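Long-range contact in shikimate dehydrogenase (NADP(+)) (Thermus thermophilus, PDB 2D5C), which catalyses the reversible NADPH-linked reduction of 3-dehydroshikimate to shikimate, a step of the chorismate pathway to aromatic amino acids: residues A[4-9]-A[33-38]. Sequence-based numbering, arbitrary orientation.
Sequences FAVLGH and YEAWDT
Y33 lies over the neighbouring strand 4-8, on the sheet face that also carries F4 and V6. One face of its ring covers the backbone of A5, with A5 N above the ring centre. Y33 CG stands anti to the backbone N (chi1 -173°), which carries the ring across to the partner strand. There Y33 CD2 meets F4 CB at 3.4 Å, and Y33 OH reaches V6 CB at 3.3 Å. V6 CG1 turns to A35 and packs against its CA at 3.6 Å.

On the opposite face of the sheet L7 and W36 lie side by side, pointing the same way. L7 CD2 touches W36 CB at 3.6 Å.

The two strands run parallel, and their backbones are joined by the hydrogen bonds E34 N to F4 O, V6 N to E34 O and W36 N to V6 O. The W36 N to V6 O bond is nearly straight, at 3.0 Å. Together with helix 16-26 they form a beta-alpha-beta unit of the substrate-binding domain, with 31-37 as the outermost strand of the sheet within this chain.

At the C-terminal ends T38 N lies 2.5 Å from G8 O, doubtfully short for a hydrogen bond. G8 N is buried without a partner. H9 ND1 donates to D37 OD1 at 2.7 Å. The acceptor uses its syn lone pair and lies in the imidazole plane, while the carboxylate is turned 73° from the ring.

V6 also touches the bound shikimate. The Y33 hydroxyl hydrogen-bonds N58 OD1, its ring stacks with H20, and its side chain touches S16, a shikimate-binding residue. Losing the phenol ring to an alanine here would probably uncover the A5 backbone and leave N58 without this hydroxyl partner. T38 OG1 bonds to W36 O at 3.0 Å and also pairs with R46 NE, while R46 makes a cation-pi contact with W36.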
loop_
_atom_site.group_PDB
_atom_site.type_symbol
_atom_site.label_atom_id
_atom_site.label_comp_id
_atom_site.label_asym_id
_atom_site.label_seq_id
_atom_site.Cartn_x
_atom_site.Cartn_y
_atom_site.Cartn_z
ATOM N N PHE A 4 -2.478 8.062 -11.071
ATOM C CA PHE A 4 -2.542 6.666 -11.490
ATOM C C PHE A 4 -2.243 6.529 -12.977
ATOM O O PHE A 4 -2.195 7.520 -13.707
ATOM C CB PHE A 4 -3.937 6.097 -11.216
ATOM C CG PHE A 4 -4.334 6.116 -9.771
ATOM C CD1 PHE A 4 -5.478 6.791 -9.361
ATOM C CD2 PHE A 4 -3.577 5.439 -8.822
ATOM C CE1 PHE A 4 -5.871 6.794 -8.024
ATOM C CE2 PHE A 4 -3.954 5.433 -7.481
ATOM C CZ PHE A 4 -5.108 6.112 -7.078
ATOM N N ALA A 5 -2.046 5.293 -13.427
ATOM C CA ALA A 5 -1.776 5.048 -14.838
ATOM C C ALA A 5 -1.863 3.571 -15.174
ATOM O O ALA A 5 -1.770 2.720 -14.290
ATOM C CB ALA A 5 -0.384 5.581 -15.208
ATOM N N VAL A 6 -2.081 3.276 -16.452
ATOM C CA VAL A 6 -2.100 1.898 -16.930
ATOM C C VAL A 6 -0.873 1.845 -17.836
ATOM O O VAL A 6 -0.731 2.662 -18.751
ATOM C CB VAL A 6 -3.380 1.541 -17.743
ATOM C CG1 VAL A 6 -3.527 2.460 -18.960
ATOM C CG2 VAL A 6 -3.310 0.082 -18.194
ATOM N N LEU A 7 0.031 0.915 -17.551
ATOM C CA LEU A 7 1.255 0.763 -18.327
ATOM C C LEU A 7 1.157 -0.472 -19.215
ATOM O O LEU A 7 0.688 -1.524 -18.780
ATOM C CB LEU A 7 2.460 0.616 -17.395
ATOM C CG LEU A 7 2.650 1.677 -16.307
ATOM C CD1 LEU A 7 3.852 1.313 -15.448
ATOM C CD2 LEU A 7 2.833 3.050 -16.940
ATOM N N GLY A 8 1.604 -0.342 -20.460
ATOM C CA GLY A 8 1.541 -1.469 -21.367
ATOM C C GLY A 8 1.799 -1.075 -22.807
ATOM O O GLY A 8 2.309 0.010 -23.096
ATOM N N HIS A 9 1.447 -1.973 -23.711
ATOM C CA HIS A 9 1.643 -1.739 -25.130
ATOM C C HIS A 9 0.869 -2.780 -25.922
ATOM O O HIS A 9 1.192 -3.969 -25.882
ATOM C CB HIS A 9 3.127 -1.832 -25.477
ATOM C CG HIS A 9 3.416 -1.568 -26.919
ATOM N ND1 HIS A 9 3.256 -0.324 -27.489
ATOM C CD2 HIS A 9 3.807 -2.394 -27.916
ATOM C CE1 HIS A 9 3.534 -0.395 -28.779
ATOM N NE2 HIS A 9 3.870 -1.640 -29.064
ATOM N N TYR A 33 -5.673 9.544 -14.118
ATOM C CA TYR A 33 -5.366 8.173 -14.504
ATOM C C TYR A 33 -5.123 8.243 -16.008
ATOM O O TYR A 33 -6.065 8.399 -16.791
ATOM C CB TYR A 33 -6.556 7.251 -14.201
ATOM C CG TYR A 33 -6.268 5.780 -14.424
ATOM C CD1 TYR A 33 -5.984 5.290 -15.699
ATOM C CD2 TYR A 33 -6.235 4.883 -13.348
ATOM C CE1 TYR A 33 -5.669 3.942 -15.906
ATOM C CE2 TYR A 33 -5.921 3.533 -13.539
ATOM C CZ TYR A 33 -5.638 3.072 -14.820
ATOM O OH TYR A 33 -5.310 1.746 -15.030
ATOM N N GLU A 34 -3.855 8.134 -16.398
ATOM C CA GLU A 34 -3.444 8.207 -17.797
ATOM C C GLU A 34 -2.970 6.867 -18.360
ATOM O O GLU A 34 -2.662 5.931 -17.614
ATOM C CB GLU A 34 -2.300 9.213 -17.938
ATOM C CG GLU A 34 -1.084 8.841 -17.085
ATOM C CD GLU A 34 0.188 9.569 -17.480
ATOM O OE1 GLU A 34 0.626 9.424 -18.641
ATOM O OE2 GLU A 34 0.755 10.279 -16.623
ATOM N N ALA A 35 -2.916 6.788 -19.686
ATOM C CA ALA A 35 -2.435 5.602 -20.380
ATOM C C ALA A 35 -1.010 5.950 -20.796
ATOM O O ALA A 35 -0.795 6.935 -21.498
ATOM C CB ALA A 35 -3.291 5.322 -21.606
ATOM N N TRP A 36 -0.037 5.158 -20.356
ATOM C CA TRP A 36 1.363 5.422 -20.673
ATOM C C TRP A 36 1.973 4.251 -21.428
ATOM O O TRP A 36 2.279 3.216 -20.836
ATOM C CB TRP A 36 2.142 5.669 -19.378
ATOM C CG TRP A 36 3.507 6.271 -19.545
ATOM C CD1 TRP A 36 4.205 6.436 -20.708
ATOM C CD2 TRP A 36 4.350 6.770 -18.501
ATOM N NE1 TRP A 36 5.427 7.007 -20.452
ATOM C CE2 TRP A 36 5.542 7.221 -19.105
ATOM C CE3 TRP A 36 4.214 6.879 -17.111
ATOM C CZ2 TRP A 36 6.594 7.773 -18.368
ATOM C CZ3 TRP A 36 5.261 7.429 -16.378
ATOM C CH2 TRP A 36 6.435 7.868 -17.010
ATOM N N ASP A 37 2.154 4.417 -22.735
ATOM C CA ASP A 37 2.723 3.357 -23.562
ATOM C C ASP A 37 4.068 2.922 -22.998
ATOM O O ASP A 37 5.004 3.723 -22.898
ATOM C CB ASP A 37 2.902 3.837 -25.004
ATOM C CG ASP A 37 3.279 2.711 -25.946
ATOM O OD1 ASP A 37 2.406 1.868 -26.243
ATOM O OD2 ASP A 37 4.450 2.663 -26.381
ATOM N N THR A 38 4.161 1.646 -22.636
ATOM C CA THR A 38 5.377 1.101 -22.057
ATOM C C THR A 38 5.754 -0.254 -22.640
ATOM O O THR A 38 5.126 -1.270 -22.338
ATOM C CB THR A 38 5.234 0.947 -20.520
ATOM O OG1 THR A 38 4.961 2.229 -19.938
ATOM C CG2 THR A 38 6.519 0.396 -19.911
#